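Local coordinates for protein carboxylesterase (Est-2) (Archaeoglobus fulgidus, PDB 5FRD) that probably hydrolyses carboxylic esters as a thermophilic alpha/beta hydrolase and binds a coenzyme A molecule in the vicinity of its active site, at residues A[3-8]-A[45-50]; A[25-30]-A[92-97]; A[66-71]-A[166-171]; A[75-80]-A[103-108]; A[110-115]-A[229-234]. One frame throughout, in Å; residues are numbered along the deposited sequence.

Contact 1: residues A[3-8]-A[45-50]; sequences ERVFID and GGYAID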
# COMPACT_ATOMS: atom_id res chain seq x y z
N GLU A 3 -3.42 13.65 -13.22
CA GLU A 3 -3.76 14.94 -12.64
C GLU A 3 -3.51 14.85 -11.15
O GLU A 3 -3.70 13.77 -10.55
CB GLU A 3 -5.24 15.29 -12.85
CG GLU A 3 -5.58 16.74 -12.54
CD GLU A 3 -7.05 17.09 -12.33
OE1 GLU A 3 -7.94 16.24 -12.54
OE2 GLU A 3 -7.29 18.25 -11.94
N ARG A 4 -3.09 15.94 -10.56
CA ARG A 4 -2.99 16.07 -9.11
C ARG A 4 -4.18 16.87 -8.63
O ARG A 4 -4.51 17.93 -9.19
CB ARG A 4 -1.70 16.72 -8.69
CG ARG A 4 -1.54 16.78 -7.18
CD ARG A 4 -0.18 17.24 -6.73
NE ARG A 4 0.85 16.25 -6.99
CZ ARG A 4 1.13 15.21 -6.20
NH1 ARG A 4 0.39 14.95 -5.12
NH2 ARG A 4 2.15 14.40 -6.49
N VAL A 5 -4.85 16.37 -7.59
CA VAL A 5 -6.01 17.05 -7.00
C VAL A 5 -5.80 17.22 -5.53
O VAL A 5 -4.92 16.60 -4.92
CB VAL A 5 -7.33 16.31 -7.26
CG1 VAL A 5 -7.60 16.23 -8.75
CG2 VAL A 5 -7.31 14.92 -6.63
N PHE A 6 -6.63 18.07 -4.94
CA PHE A 6 -6.58 18.36 -3.51
C PHE A 6 -7.98 18.32 -2.96
O PHE A 6 -8.89 18.83 -3.59
CB PHE A 6 -5.94 19.73 -3.27
CG PHE A 6 -4.50 19.80 -3.69
CD1 PHE A 6 -4.17 20.12 -5.00
CD2 PHE A 6 -3.50 19.49 -2.79
CE1 PHE A 6 -2.82 20.15 -5.39
CE2 PHE A 6 -2.16 19.54 -3.18
CZ PHE A 6 -1.85 19.85 -4.47
N ILE A 7 -8.10 17.77 -1.77
CA ILE A 7 -9.34 17.74 -0.97
C ILE A 7 -8.99 18.15 0.44
O ILE A 7 -7.83 18.32 0.82
CB ILE A 7 -10.00 16.34 -0.98
CG1 ILE A 7 -9.14 15.31 -0.26
CG2 ILE A 7 -10.33 15.93 -2.40
CD1 ILE A 7 -9.81 13.97 -0.09
N ASP A 8 -10.04 18.35 1.25
CA ASP A 8 -9.87 18.69 2.66
C ASP A 8 -10.50 17.61 3.51
O ASP A 8 -11.65 17.23 3.27
CB ASP A 8 -10.54 20.03 2.97
CG ASP A 8 -10.34 20.43 4.43
OD1 ASP A 8 -9.24 20.92 4.75
OD2 ASP A 8 -11.27 20.21 5.24
N GLY A 45 -6.11 3.33 -13.96
CA GLY A 45 -6.91 4.46 -13.51
C GLY A 45 -7.13 4.45 -12.02
O GLY A 45 -6.54 3.65 -11.30
N GLY A 46 -7.99 5.35 -11.58
CA GLY A 46 -8.32 5.48 -10.17
C GLY A 46 -7.62 6.65 -9.50
O GLY A 46 -7.08 7.54 -10.16
N TYR A 47 -7.59 6.61 -8.18
CA TYR A 47 -6.99 7.64 -7.33
C TYR A 47 -5.99 7.05 -6.36
O TYR A 47 -6.29 6.03 -5.73
CB TYR A 47 -8.08 8.31 -6.48
CG TYR A 47 -8.97 9.30 -7.15
CD1 TYR A 47 -10.03 8.87 -7.92
CD2 TYR A 47 -8.78 10.66 -7.01
CE1 TYR A 47 -10.91 9.80 -8.53
CE2 TYR A 47 -9.65 11.59 -7.59
CZ TYR A 47 -10.67 11.14 -8.34
OH TYR A 47 -11.57 12.05 -8.92
N ALA A 48 -4.85 7.71 -6.20
CA ALA A 48 -3.84 7.33 -5.22
C ALA A 48 -3.64 8.45 -4.22
O ALA A 48 -3.36 9.58 -4.61
CB ALA A 48 -2.51 7.00 -5.89
N ILE A 49 -3.81 8.14 -2.95
CA ILE A 49 -3.65 9.15 -1.91
C ILE A 49 -2.20 9.47 -1.60
O ILE A 49 -1.35 8.58 -1.61
CB ILE A 49 -4.39 8.70 -0.65
CG1 ILE A 49 -4.52 9.84 0.37
CG2 ILE A 49 -3.76 7.48 -0.02
CD1 ILE A 49 -5.42 9.51 1.57
N ASP A 50 -1.88 10.73 -1.29
CA ASP A 50 -0.68 11.05 -0.50
C ASP A 50 -1.13 11.06 0.96
O ASP A 50 -1.90 11.95 1.34
CB ASP A 50 -0.14 12.46 -0.83
CG ASP A 50 0.65 12.57 -2.10
OD1 ASP A 50 1.28 11.59 -2.55
OD2 ASP A 50 0.76 13.73 -2.62
O HOH W 1 2.93 12.39 -4.56

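Contact 2: residues A[25-30]-A[92-97]; sequences FYIHSS and GAVAQK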
# COMPACT_ATOMS: atom_id res chain seq x y z
N PHE A 25 -8.69 2.69 -5.51
CA PHE A 25 -8.09 3.61 -4.56
C PHE A 25 -6.81 3.00 -3.99
O PHE A 25 -6.87 1.93 -3.35
CB PHE A 25 -9.10 3.92 -3.43
CG PHE A 25 -8.69 5.08 -2.56
CD1 PHE A 25 -9.03 6.39 -2.89
CD2 PHE A 25 -7.97 4.85 -1.41
CE1 PHE A 25 -8.64 7.43 -2.07
CE2 PHE A 25 -7.60 5.92 -0.60
CZ PHE A 25 -7.95 7.18 -0.95
N TYR A 26 -5.66 3.65 -4.23
CA TYR A 26 -4.37 3.09 -3.89
C TYR A 26 -3.77 3.78 -2.69
O TYR A 26 -3.80 5.01 -2.61
CB TYR A 26 -3.37 3.26 -5.05
CG TYR A 26 -3.80 2.78 -6.41
CD1 TYR A 26 -4.52 3.60 -7.25
CD2 TYR A 26 -3.45 1.53 -6.89
CE1 TYR A 26 -4.88 3.21 -8.52
CE2 TYR A 26 -3.85 1.11 -8.15
CZ TYR A 26 -4.57 1.95 -8.96
OH TYR A 26 -4.95 1.53 -10.23
N ILE A 27 -3.14 2.99 -1.82
CA ILE A 27 -2.52 3.48 -0.59
C ILE A 27 -1.06 2.98 -0.53
O ILE A 27 -0.79 1.78 -0.46
CB ILE A 27 -3.26 3.01 0.69
CG1 ILE A 27 -4.76 3.23 0.54
CG2 ILE A 27 -2.71 3.78 1.87
CD1 ILE A 27 -5.58 2.74 1.71
N HIS A 28 -0.15 3.95 -0.58
CA HIS A 28 1.30 3.74 -0.60
C HIS A 28 1.89 3.24 0.71
O HIS A 28 1.23 3.20 1.75
CB HIS A 28 2.01 5.02 -1.02
CG HIS A 28 1.86 6.15 -0.05
ND1 HIS A 28 2.58 6.23 1.12
CD2 HIS A 28 1.05 7.23 -0.08
CE1 HIS A 28 2.23 7.34 1.76
NE2 HIS A 28 1.27 7.93 1.08
N SER A 29 3.18 2.91 0.66
CA SER A 29 3.95 2.39 1.77
C SER A 29 4.75 3.43 2.52
O SER A 29 4.71 4.64 2.22
CB SER A 29 4.85 1.25 1.22
OG SER A 29 5.65 1.73 0.20
N SER A 30 5.51 2.98 3.52
CA SER A 30 6.31 3.87 4.36
C SER A 30 7.35 4.65 3.57
O SER A 30 8.03 4.11 2.68
CB SER A 30 7.06 3.08 5.43
OG SER A 30 6.21 2.45 6.35
N GLY A 92 -1.12 -1.48 3.02
CA GLY A 92 -1.94 -2.68 3.18
C GLY A 92 -2.47 -2.82 4.59
O GLY A 92 -3.57 -3.35 4.78
N ALA A 93 -1.72 -2.37 5.58
CA ALA A 93 -2.21 -2.30 6.98
C ALA A 93 -3.33 -1.28 7.06
O ALA A 93 -4.39 -1.52 7.67
CB ALA A 93 -1.09 -1.99 7.94
N VAL A 94 -3.12 -0.12 6.46
CA VAL A 94 -4.14 0.93 6.38
C VAL A 94 -5.38 0.38 5.68
O VAL A 94 -6.50 0.58 6.17
CB VAL A 94 -3.60 2.19 5.68
CG1 VAL A 94 -4.72 3.20 5.44
CG2 VAL A 94 -2.48 2.80 6.50
N ALA A 95 -5.22 -0.35 4.57
CA ALA A 95 -6.35 -0.95 3.89
C ALA A 95 -7.14 -1.91 4.77
O ALA A 95 -8.37 -1.91 4.70
CB ALA A 95 -5.88 -1.66 2.62
N GLN A 96 -6.45 -2.75 5.54
CA GLN A 96 -7.13 -3.69 6.41
C GLN A 96 -7.94 -2.93 7.47
O GLN A 96 -9.12 -3.27 7.68
CB GLN A 96 -6.13 -4.62 7.08
CG GLN A 96 -5.49 -5.60 6.13
CD GLN A 96 -4.34 -6.31 6.76
OE1 GLN A 96 -4.53 -7.22 7.56
NE2 GLN A 96 -3.12 -5.89 6.46
N LYS A 97 -7.35 -1.91 8.10
CA LYS A 97 -8.07 -1.12 9.09
C LYS A 97 -9.22 -0.35 8.46
O LYS A 97 -10.30 -0.21 9.08
CB LYS A 97 -7.14 -0.22 9.89
CG LYS A 97 -6.15 -0.95 10.76
CD LYS A 97 -6.76 -1.69 11.94
CE LYS A 97 -5.78 -1.80 13.10
NZ LYS A 97 -6.51 -2.01 14.37

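Contact 3: residues A[66-71]-A[166-171]; sequences DEYAYY and HLDLSL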
# COMPACT_ATOMS: atom_id res chain seq x y z
N ASP A 66 -4.72 3.08 12.37
CA ASP A 66 -6.13 3.47 12.36
C ASP A 66 -6.36 4.94 11.98
O ASP A 66 -7.31 5.25 11.25
CB ASP A 66 -6.78 3.23 13.75
CG ASP A 66 -7.36 1.83 13.90
OD1 ASP A 66 -7.97 1.31 12.94
OD2 ASP A 66 -7.21 1.24 15.00
N GLU A 67 -5.51 5.85 12.46
CA GLU A 67 -5.63 7.25 12.12
C GLU A 67 -5.39 7.48 10.60
O GLU A 67 -6.11 8.23 9.95
CB GLU A 67 -4.70 8.07 13.03
CG GLU A 67 -5.28 8.25 14.43
CD GLU A 67 -4.23 8.56 15.50
OE1 GLU A 67 -3.33 9.39 15.26
OE2 GLU A 67 -4.31 7.96 16.60
N TYR A 68 -4.36 6.82 10.05
CA TYR A 68 -4.20 6.90 8.60
C TYR A 68 -5.40 6.32 7.87
O TYR A 68 -5.79 6.81 6.81
CB TYR A 68 -2.91 6.21 8.13
CG TYR A 68 -1.67 7.06 8.24
CD1 TYR A 68 -1.65 8.37 7.80
CD2 TYR A 68 -0.47 6.53 8.72
CE1 TYR A 68 -0.53 9.16 7.88
CE2 TYR A 68 0.67 7.33 8.82
CZ TYR A 68 0.63 8.66 8.38
OH TYR A 68 1.73 9.50 8.49
N ALA A 69 -6.00 5.26 8.40
CA ALA A 69 -7.20 4.70 7.79
C ALA A 69 -8.39 5.66 7.79
O ALA A 69 -9.21 5.62 6.87
CB ALA A 69 -7.56 3.38 8.46
N TYR A 70 -8.48 6.50 8.82
CA TYR A 70 -9.47 7.55 8.82
C TYR A 70 -9.26 8.51 7.66
O TYR A 70 -10.19 8.79 6.90
CB TYR A 70 -9.47 8.31 10.15
CG TYR A 70 -10.37 9.50 10.12
CD1 TYR A 70 -11.75 9.32 10.23
CD2 TYR A 70 -9.87 10.78 9.93
CE1 TYR A 70 -12.62 10.40 10.17
CE2 TYR A 70 -10.74 11.87 9.86
CZ TYR A 70 -12.11 11.66 9.98
OH TYR A 70 -13.00 12.70 9.94
N TYR A 71 -8.04 9.03 7.50
CA TYR A 71 -7.77 9.90 6.35
C TYR A 71 -8.01 9.21 5.01
O TYR A 71 -8.57 9.81 4.09
CB TYR A 71 -6.35 10.49 6.38
CG TYR A 71 -6.16 11.48 7.48
CD1 TYR A 71 -6.74 12.75 7.40
CD2 TYR A 71 -5.44 11.15 8.62
CE1 TYR A 71 -6.61 13.66 8.44
CE2 TYR A 71 -5.30 12.06 9.66
CZ TYR A 71 -5.89 13.30 9.56
OH TYR A 71 -5.74 14.19 10.60
N HIS A 166 10.99 6.61 9.54
CA HIS A 166 11.06 6.00 10.86
C HIS A 166 9.70 6.06 11.56
O HIS A 166 9.26 5.05 12.15
CB HIS A 166 12.13 6.68 11.71
CG HIS A 166 12.29 6.06 13.06
ND1 HIS A 166 11.68 6.59 14.18
CD2 HIS A 166 12.94 4.96 13.46
CE1 HIS A 166 11.97 5.83 15.22
NE2 HIS A 166 12.74 4.84 14.81
N LEU A 167 8.97 7.16 11.45
CA LEU A 167 7.62 7.24 12.04
C LEU A 167 6.70 6.20 11.44
O LEU A 167 5.99 5.49 12.17
CB LEU A 167 7.01 8.62 11.86
CG LEU A 167 7.65 9.76 12.65
CD1 LEU A 167 7.00 11.08 12.25
CD2 LEU A 167 7.54 9.55 14.15
N ASP A 168 6.71 6.08 10.13
CA ASP A 168 5.85 5.11 9.43
C ASP A 168 6.20 3.68 9.84
O ASP A 168 5.32 2.86 10.06
CB ASP A 168 6.05 5.22 7.90
CG ASP A 168 5.46 6.47 7.28
OD1 ASP A 168 4.65 7.19 7.92
OD2 ASP A 168 5.83 6.77 6.08
N LEU A 169 7.48 3.34 9.86
CA LEU A 169 7.92 2.00 10.23
C LEU A 169 7.60 1.70 11.69
O LEU A 169 7.33 0.55 12.02
CB LEU A 169 9.39 1.78 9.94
CG LEU A 169 9.74 1.71 8.46
CD1 LEU A 169 11.26 1.66 8.32
CD2 LEU A 169 9.13 0.51 7.77
N SER A 170 7.66 2.69 12.55
CA SER A 170 7.23 2.51 13.94
C SER A 170 5.76 2.15 14.03
O SER A 170 5.37 1.34 14.87
CB SER A 170 7.53 3.77 14.75
OG SER A 170 8.92 3.95 14.90
N LEU A 171 4.92 2.72 13.16
CA LEU A 171 3.51 2.36 13.13
C LEU A 171 3.35 0.94 12.62
O LEU A 171 2.54 0.18 13.16
CB LEU A 171 2.70 3.30 12.24
CG LEU A 171 2.61 4.77 12.64
CD1 LEU A 171 1.69 5.53 11.71
CD2 LEU A 171 2.18 4.98 14.08
O HOH W 2 3.79 8.55 9.95

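Contact 4: residues A[75-80]-A[103-108]; sequences SLKKTV and PEICLA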
# COMPACT_ATOMS: atom_id res chain seq x y z
N SER A 75 -10.97 10.25 2.38
CA SER A 75 -10.53 10.61 1.04
C SER A 75 -11.16 9.75 -0.06
O SER A 75 -11.51 10.25 -1.10
CB SER A 75 -9.00 10.52 0.95
OG SER A 75 -8.35 11.41 1.84
N LEU A 76 -11.32 8.46 0.20
CA LEU A 76 -12.00 7.57 -0.69
C LEU A 76 -13.45 8.03 -0.88
O LEU A 76 -13.92 8.18 -1.99
CB LEU A 76 -11.89 6.13 -0.17
CG LEU A 76 -12.35 4.99 -1.04
CD1 LEU A 76 -11.82 3.67 -0.52
CD2 LEU A 76 -13.87 4.92 -1.21
N LYS A 77 -14.13 8.26 0.23
CA LYS A 77 -15.52 8.71 0.16
C LYS A 77 -15.68 9.97 -0.69
O LYS A 77 -16.63 10.08 -1.47
CB LYS A 77 -16.06 8.96 1.57
CG LYS A 77 -16.33 7.72 2.37
CD LYS A 77 -16.61 8.07 3.83
CE LYS A 77 -16.83 6.84 4.68
NZ LYS A 77 -17.04 7.20 6.11
N LYS A 78 -14.73 10.91 -0.58
CA LYS A 78 -14.80 12.21 -1.28
C LYS A 78 -14.39 12.17 -2.74
O LYS A 78 -14.60 13.13 -3.47
CB LYS A 78 -13.94 13.25 -0.55
CG LYS A 78 -14.52 13.70 0.79
CD LYS A 78 -13.52 14.55 1.58
CE LYS A 78 -13.93 14.77 3.02
NZ LYS A 78 -15.15 15.62 3.13
N THR A 79 -13.76 11.07 -3.17
CA THR A 79 -13.27 10.98 -4.53
C THR A 79 -14.05 9.98 -5.37
O THR A 79 -14.58 10.32 -6.42
CB THR A 79 -11.75 10.65 -4.56
OG1 THR A 79 -11.50 9.49 -3.77
CG2 THR A 79 -10.93 11.81 -4.06
N VAL A 80 -14.11 8.74 -4.91
CA VAL A 80 -14.77 7.64 -5.65
C VAL A 80 -15.99 7.04 -4.96
O VAL A 80 -16.75 6.34 -5.62
CB VAL A 80 -13.76 6.53 -6.02
CG1 VAL A 80 -12.82 7.05 -7.12
CG2 VAL A 80 -12.96 6.06 -4.83
N PRO A 103 -16.48 -1.12 6.05
CA PRO A 103 -16.57 -2.17 5.03
C PRO A 103 -17.43 -1.80 3.85
O PRO A 103 -17.19 -2.26 2.75
CB PRO A 103 -17.16 -3.36 5.80
CG PRO A 103 -17.85 -2.72 6.98
CD PRO A 103 -17.02 -1.55 7.35
N GLU A 104 -18.40 -0.92 4.06
CA GLU A 104 -19.34 -0.51 3.05
C GLU A 104 -18.70 0.19 1.85
O GLU A 104 -19.23 0.19 0.75
CB GLU A 104 -20.41 0.39 3.71
CG GLU A 104 -19.95 1.76 4.23
CD GLU A 104 -19.26 1.75 5.60
OE1 GLU A 104 -19.27 0.70 6.31
OE2 GLU A 104 -18.71 2.82 5.97
N ILE A 105 -17.54 0.82 2.08
CA ILE A 105 -16.88 1.57 1.01
C ILE A 105 -15.87 0.73 0.21
O ILE A 105 -15.34 1.23 -0.75
CB ILE A 105 -16.22 2.90 1.47
CG1 ILE A 105 -14.98 2.68 2.31
CG2 ILE A 105 -17.25 3.79 2.21
CD1 ILE A 105 -14.30 3.93 2.83
N CYS A 106 -15.68 -0.53 0.63
CA CYS A 106 -14.74 -1.45 -0.02
C CYS A 106 -15.47 -2.42 -0.91
O CYS A 106 -16.25 -3.27 -0.43
CB CYS A 106 -14.01 -2.25 1.01
SG CYS A 106 -13.03 -1.23 2.07
N LEU A 107 -15.24 -2.32 -2.20
CA LEU A 107 -15.78 -3.26 -3.15
C LEU A 107 -14.95 -4.54 -3.16
O LEU A 107 -15.46 -5.64 -3.43
CB LEU A 107 -15.78 -2.70 -4.55
CG LEU A 107 -16.49 -1.35 -4.75
CD1 LEU A 107 -16.29 -0.89 -6.17
CD2 LEU A 107 -17.97 -1.49 -4.39
N ALA A 108 -13.66 -4.40 -2.86
CA ALA A 108 -12.71 -5.52 -2.87
C ALA A 108 -11.41 -4.98 -2.29
O ALA A 108 -11.24 -3.78 -2.14
CB ALA A 108 -12.47 -6.02 -4.27

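Contact 5: residues A[110-115]-A[229-234]; sequences VLVGTG and MVMLEK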
# COMPACT_ATOMS: atom_id res chain seq x y z
N VAL A 110 -7.03 -5.38 -2.37
CA VAL A 110 -5.84 -5.87 -3.05
C VAL A 110 -4.72 -5.60 -2.07
O VAL A 110 -4.39 -4.46 -1.77
CB VAL A 110 -5.63 -5.23 -4.40
CG1 VAL A 110 -4.35 -5.79 -5.03
CG2 VAL A 110 -6.83 -5.41 -5.30
N LEU A 111 -4.15 -6.66 -1.51
CA LEU A 111 -3.14 -6.61 -0.48
C LEU A 111 -1.82 -6.95 -1.15
O LEU A 111 -1.62 -8.08 -1.62
CB LEU A 111 -3.45 -7.60 0.63
CG LEU A 111 -4.78 -7.34 1.33
CD1 LEU A 111 -5.05 -8.49 2.30
CD2 LEU A 111 -4.79 -5.99 2.05
N VAL A 112 -0.93 -5.98 -1.23
CA VAL A 112 0.30 -6.07 -1.97
C VAL A 112 1.48 -5.93 -1.01
O VAL A 112 1.61 -4.91 -0.33
CB VAL A 112 0.41 -4.95 -3.04
CG1 VAL A 112 1.64 -5.20 -3.89
CG2 VAL A 112 -0.85 -4.86 -3.91
N GLY A 113 2.37 -6.92 -0.96
CA GLY A 113 3.56 -6.79 -0.14
C GLY A 113 3.24 -6.29 1.27
O GLY A 113 3.75 -5.26 1.73
N THR A 114 2.36 -7.00 1.96
CA THR A 114 1.90 -6.58 3.26
C THR A 114 1.71 -7.77 4.17
O THR A 114 2.26 -8.83 3.92
CB THR A 114 0.66 -5.66 3.07
OG1 THR A 114 0.31 -5.03 4.32
CG2 THR A 114 -0.52 -6.39 2.53
N GLY A 115 1.01 -7.58 5.28
CA GLY A 115 0.90 -8.64 6.27
C GLY A 115 -0.11 -8.28 7.33
O GLY A 115 -0.51 -7.11 7.49
N MET A 229 8.88 -4.18 -4.09
CA MET A 229 8.40 -3.06 -4.93
C MET A 229 7.81 -3.52 -6.28
O MET A 229 8.03 -2.92 -7.33
CB MET A 229 9.54 -2.05 -5.15
CG MET A 229 10.16 -1.52 -3.89
SD MET A 229 8.97 -0.90 -2.69
CE MET A 229 8.21 0.41 -3.61
N VAL A 230 6.99 -4.56 -6.21
CA VAL A 230 6.47 -5.26 -7.37
C VAL A 230 5.71 -4.37 -8.36
O VAL A 230 5.79 -4.55 -9.56
CB VAL A 230 5.64 -6.47 -6.91
CG1 VAL A 230 4.44 -6.06 -6.04
CG2 VAL A 230 5.17 -7.29 -8.08
N MET A 231 4.99 -3.36 -7.87
CA MET A 231 4.21 -2.48 -8.76
C MET A 231 5.08 -1.57 -9.60
O MET A 231 4.63 -1.08 -10.62
CB MET A 231 3.19 -1.66 -7.95
CG MET A 231 3.76 -0.52 -7.12
SD MET A 231 4.89 -0.95 -5.79
CE MET A 231 3.75 -1.91 -4.85
N LEU A 232 6.32 -1.33 -9.14
CA LEU A 232 7.33 -0.56 -9.88
C LEU A 232 8.25 -1.45 -10.67
O LEU A 232 8.72 -1.05 -11.73
CB LEU A 232 8.18 0.26 -8.89
CG LEU A 232 7.45 1.35 -8.13
CD1 LEU A 232 8.32 1.89 -7.01
CD2 LEU A 232 7.04 2.46 -9.08
N GLU A 233 8.58 -2.62 -10.14
CA GLU A 233 9.60 -3.49 -10.78
C GLU A 233 9.04 -4.31 -11.93
O GLU A 233 9.78 -4.61 -12.89
CB GLU A 233 10.18 -4.46 -9.76
CG GLU A 233 10.97 -3.89 -8.59
CD GLU A 233 11.38 -5.00 -7.61
OE1 GLU A 233 10.55 -5.37 -6.77
OE2 GLU A 233 12.53 -5.50 -7.72
N LYS A 234 7.80 -4.73 -11.81
CA LYS A 234 7.13 -5.56 -12.79
C LYS A 234 5.73 -5.00 -13.02
O LYS A 234 4.74 -5.69 -12.83
CB LYS A 234 7.06 -7.02 -12.36
CG LYS A 234 8.41 -7.70 -12.29
CD LYS A 234 9.01 -7.92 -13.65
CE LYS A 234 10.31 -8.71 -13.51
NZ LYS A 234 10.90 -8.97 -14.84

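Contact 1: residues A[3-8]-A[45-50]
Arg4 and Asp50 form a salt bridge: NH1 of Arg4 lies 2.8 Å from OD2 of Asp50. The bond is bent, with an N-H...O angle of 139°, and the nitrogen comes to the syn side of OD2 but well out of the carboxylate plane. The two flat groups are inclined by only 24°. Arg4 is extended as far as chi2 and then bends at chi3 (-70°), which turns the guanidinium to Asp50. A water beside the bridge accepts from Arg4 NH2 at 2.9 Å and donates to Asp50 OD1 at 2.7 Å, so the two groups are joined directly and through the water. Away from the polar pair, CG2 of Val5 touches the edge of the Tyr47 ring at CE2, 4.2 Å away.

In the second shell, Ser15 OG bonds both Arg4 NH1 and the carbonyl of Val5, linking the guanidinium to the strand's own backbone. The backbone amides of Ala34 and Gln56 hold OD1 and OD2 of Asp50, and Lys18 holds the Tyr47 hydroxyl.

The CA atoms of Val5 and Tyr47 are 9.5 Å apart, about two strand spacings, because strand 12-18 runs between edge strand 3-9 and strand 47-49. Helix 65-79 packs on Ile7, Tyr47 and Ile49.

Contact 2: residues A[25-30]-A[92-97]
Ile27 lays both of its branches against one methyl of Val94: CD1 and CG2 of Ile27 are 3.9 and 4.1 Å from Val94 CG1. The Ile27 chain is extended at its end (chi2 177°), which carries CD1 out from the strand to the helix backbone, 4.2 Å from Ala95 N. Val94 answers with CG1 trans to its own N (chi1 173°), the branch that faces the strand. No hydrogen bond crosses the interface; with Ile27, Val94 and Ala95 all buried, this is buried apolar packing of a strand end on a helix.

The polar groups nearby bond within their own segment or to neighbouring parts of the chain. His28 ND1 donates to Ser29 O at 2.9 Å, nearly straight at 168° and in the plane of the imidazole, while NE2 meets the amide of Leu51. On the helix, Gly92 O takes Gln96 N at 3.0 Å and Gln96 NE2 at 3.1 Å from opposite faces of its carbonyl plane; the same NE2 also reaches Gly115 O, and OE1 reaches Tyr181.

Helix 90-101 starts within what is probably the nucleophile elbow, whose residues Ile27 also touches. Strand 83-88 flanks the pair through Val85, which meets Ile27 and Ala95.

Contact 3: residues A[66-71]-A[166-171]
Helix 162-173 belongs to the run of helices inserted between strands 106-112 and 192-197, the place where alpha/beta hydrolases commonly carry their cap, and here it meets helix 65-79 of the core. The contact is carried by Tyr68, whose ring reaches to helix 162-173. Its apolar part packs on Leu171: CD1 of the leucine lies 3.6 Å from CE2 and 3.8 Å from CD2 of Tyr68, with the two side chains crossing at about a right angle.

The polar part works through a water. Tyr68 OH and Asp168 OD1 are 3.8 Å apart, and a water set to one side bridges them, 2.7 Å from the hydroxyl of Tyr68 and donating to OD1 of Asp168 at 2.6 Å. It lies in the plane of the Tyr68 ring, whereas the carboxylate is turned 73° to that ring. Both polar ends have further partners. The hydroxyl also bonds Asn53 ND2 and Pro52 O, and Asp168 OD2 is held by His54 NE2 and Gly31 N. With its backbone N beside CG and its carbonyl carbon trans to it (chi1 -72°), Asp168 sends the carboxylate toward this loop cluster.

Leu171 directly precedes Cys172, a residue of the coenzyme A site, and Tyr68 rests on Val94 of helix 90-101. Such a join of an inserted helix to a core helix, part apolar and part water-bridged, is consistent with a cap packed over an alpha/beta hydrolase core.

Contact 4: residues A[75-80]-A[103-108]
Residues 75-79 are helical, and residues 103-105 make a short 3-10 turn, closed by Cys106 N on Pro103 O at 3.1 Å, that leads into strand 106-112, which turns a corner at Leu107. The backbones come closest at the CA atoms of Lys77 and Ile105, 7.3 Å apart. Within segment 75-80, Leu76 O accepts from both Thr79 N and Val80 N, and the hydroxyl OG1 of Thr79 donates to Ser75 O at 2.8 Å.

Ile105 is the central side chain on the turn. It lies antiparallel to Leu76, side by side: Leu76 CD2 stands 4.0 Å from the carbonyl oxygen of Ile105 and 4.1 Å from its CB, while Leu76 CD1 lies 4.2 Å from Ile105 CD1. Ile105 has CG1 wedged between its N and carbonyl carbon (chi1 72°), leaving CG2 turned toward the lysine. In one of its two conformers Lys77 runs straight beyond CG and crosses CG2 of Ile105 at about a right angle, with CE at 3.9 Å. Its NZ ends 4.7 Å from Glu104 OE2, near enough that the opposite charges may attract weakly; Glu104 OE2 bonds Asn102, and Lys77 NZ has a long, weak ion pair with Glu74.

Ile105 also rests on Leu98 of helix 90-101 and pairs by its backbone with Ala83. Helix 90-101 joins the adjacent parallel strands 83-88 and 106-112 in a beta-alpha-beta crossover. Helix 65-79 thus packs at the point where this crossover returns to the sheet, in the layered helix-on-sheet arrangement of the alpha/beta hydrolase fold.

Contact 5: residues A[110-115]-A[229-234]
Val112 meets Val230 and Met231 where strand 106-112 of the central alpha/beta hydrolase sheet ends beside the short helix 230-233. That helix lies just after His228, probably the histidine of a Ser-His-Asp triad. The tight part is methyl on methyl: CG1 of Val112 and CG1 of Val230 are 3.6 Å apart. Val230 places this methyl between its backbone N and carbonyl carbon (chi1 61°). Phe238 of helix 235-249 packs on both valines.

The looser side is the terminal methyl of Met231. This side chain is folded at every torsion, chi2 and chi3 both near -60°, which brings CE round to 4.0 Å from the same CG1 of Val112. The two segments bury only 80 Å² together, and no hydrogen bond joins them. All three touching residues are buried; the partly exposed surface begins at Leu232 and runs to Lys234, residues that do not touch segment 110-115. There Glu233 is gripped by the amides of Ala145 and Ser227.

On the strand side, Gly113 bends the chain with positive phi, and Thr114 OG1 bonds Ser89 O, tying this loop to the probable nucleophile. Gly115 touches coenzyme A. The helix itself starts from Met229 O, which accepts from Glu233 N at 2.9 Å and from Leu232 N at 3.0 Å.

The five contacts trace one alpha/beta hydrolase sheet and its helices. Contact 1 lies toward the edge formed by strand 3-9; its strand 47-49 pairs with strand 24-27 of contact 2, 15 Å away between centres. Contact 2 is near the centre of the folded chain, 9 Å from contact 3 and 11 Å from contact 5, and touches all four others. Contacts 3 and 4 share helix 65-79, while 4 and 5 share strand 106-112 at centres 21 Å apart. Contact 1 closes before 3, 4 and 5 open, yet alternates with contact 2. Contact 3 takes one segment from the inserted region. Together they join sheet edge, helices and inserted region around the probable active site.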